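Local atomic coordinates of glutamyl endopeptidase (Staphylococcus epidermidis, PDB entry 6PYM), a protein that probably cleaves proteins on the carbonyl side of glutamate, and also aspartate, as a secreted serine endopeptidase. Residues H104-I108 and G109-K113. The protein carries 1 engineered substitution. Sequence-based numbering, arbitrary orientation.
Sequences HNQHI and GQVVK
Q110 reaches back along the chain to H107, the N-cap residue, and shows how a side chain in a helix's first turn can serve the backbone before it. Its CB lies 3.3 Å from H107 O. CG, set anti to its own carbonyl carbon (chi1 -66°), comes within 4.0 Å of H107 CB, and the extended chain then runs alongside the histidine in the same direction. CD meets H107 CD2 at 3.7 Å. At the tip, OE1 accepts the H107 N-H at 3.0 Å in an almost straight bond (176°), with the donor above the amide's carbonyl plane. The same OE1 sits at the edge of the imidazole, 3.4 Å from H107 CD2, with amide and ring planes nearly perpendicular (85°). The ring is anchored elsewhere through ND1, hydrogen-bonded to N44.

In the other direction H107 O accepts from Q110 N at 2.9 Å and from V111 N at 3.3 Å. V111 CG1 packs against Q106 CB, the two side chains crossing at about a right angle, while Q106 OE1 is hydrogen-bonded to N102. I108 faces the barrel, touching V40, V65 and F80. The result is a one-turn helix 108-111, following strand 95-99 of the six-stranded barrel of this chymotrypsin-like fold, at whose start the N3 side chain accepts the N-cap N-H without the N-cap side-chain bond that would complete a capping box.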
# COMPACT_ATOMS: atom_id res chain seq x y z
N HIS A 104 15.70 4.64 -17.22
CA HIS A 104 16.86 5.48 -16.95
C HIS A 104 17.79 4.86 -15.91
O HIS A 104 18.65 5.56 -15.38
CB HIS A 104 16.41 6.87 -16.49
CG HIS A 104 15.47 7.54 -17.44
ND1 HIS A 104 14.30 8.14 -17.03
CD2 HIS A 104 15.52 7.69 -18.79
CE1 HIS A 104 13.68 8.64 -18.08
NE2 HIS A 104 14.40 8.38 -19.16
N ASN A 105 17.60 3.58 -15.61
CA ASN A 105 18.37 2.86 -14.60
C ASN A 105 18.20 3.46 -13.20
O ASN A 105 19.08 3.32 -12.35
CB ASN A 105 19.85 2.69 -14.97
CG ASN A 105 20.49 1.52 -14.26
OD1 ASN A 105 19.84 0.51 -13.98
ND2 ASN A 105 21.78 1.64 -13.95
N GLN A 106 17.07 4.11 -12.94
CA GLN A 106 16.76 4.59 -11.60
C GLN A 106 15.98 3.53 -10.85
O GLN A 106 15.15 2.82 -11.43
CB GLN A 106 15.90 5.86 -11.68
CG GLN A 106 16.52 7.00 -12.44
CD GLN A 106 15.53 8.12 -12.68
OE1 GLN A 106 14.43 7.90 -13.20
NE2 GLN A 106 15.90 9.33 -12.28
N HIS A 107 16.26 3.41 -9.56
CA HIS A 107 15.54 2.47 -8.71
C HIS A 107 14.36 3.17 -8.06
O HIS A 107 14.39 4.38 -7.82
CB HIS A 107 16.48 1.90 -7.66
CG HIS A 107 17.67 1.20 -8.25
ND1 HIS A 107 17.70 -0.16 -8.47
CD2 HIS A 107 18.85 1.67 -8.71
CE1 HIS A 107 18.85 -0.50 -9.01
NE2 HIS A 107 19.57 0.60 -9.17
N ILE A 108 13.31 2.40 -7.77
CA ILE A 108 12.07 3.02 -7.29
C ILE A 108 12.30 3.77 -5.98
O ILE A 108 11.75 4.86 -5.77
CB ILE A 108 10.93 1.99 -7.21
CG1 ILE A 108 9.59 2.69 -7.01
CG2 ILE A 108 11.18 0.95 -6.12
CD1 ILE A 108 8.40 1.79 -7.25
N GLY A 109 13.14 3.23 -5.10
CA GLY A 109 13.43 3.88 -3.84
C GLY A 109 14.42 5.01 -3.92
O GLY A 109 14.77 5.59 -2.88
N GLN A 110 14.89 5.33 -5.12
CA GLN A 110 15.64 6.55 -5.39
C GLN A 110 14.75 7.67 -5.91
O GLN A 110 15.04 8.84 -5.65
CB GLN A 110 16.72 6.28 -6.44
CG GLN A 110 17.83 5.33 -5.99
CD GLN A 110 18.82 5.00 -7.10
OE1 GLN A 110 18.48 4.99 -8.29
NE2 GLN A 110 20.06 4.71 -6.71
N VAL A 111 13.68 7.34 -6.63
CA VAL A 111 12.83 8.37 -7.22
C VAL A 111 11.80 8.88 -6.23
O VAL A 111 11.32 10.01 -6.38
CB VAL A 111 12.18 7.91 -8.54
CG1 VAL A 111 13.25 7.41 -9.51
CG2 VAL A 111 11.10 6.86 -8.31
N VAL A 112 11.44 8.09 -5.23
CA VAL A 112 10.62 8.53 -4.11
C VAL A 112 11.34 8.13 -2.83
O VAL A 112 12.22 7.27 -2.84
CB VAL A 112 9.20 7.92 -4.13
CG1 VAL A 112 8.50 8.28 -5.43
CG2 VAL A 112 9.24 6.41 -3.93
N LYS A 113 10.96 8.77 -1.74
CA LYS A 113 11.48 8.36 -0.43
C LYS A 113 10.72 7.13 0.04
O LYS A 113 9.49 7.19 0.19
CB LYS A 113 11.31 9.47 0.59
CG LYS A 113 12.05 9.19 1.90
CD LYS A 113 11.97 10.37 2.85
CE LYS A 113 12.88 10.17 4.06
NZ LYS A 113 12.48 9.02 4.90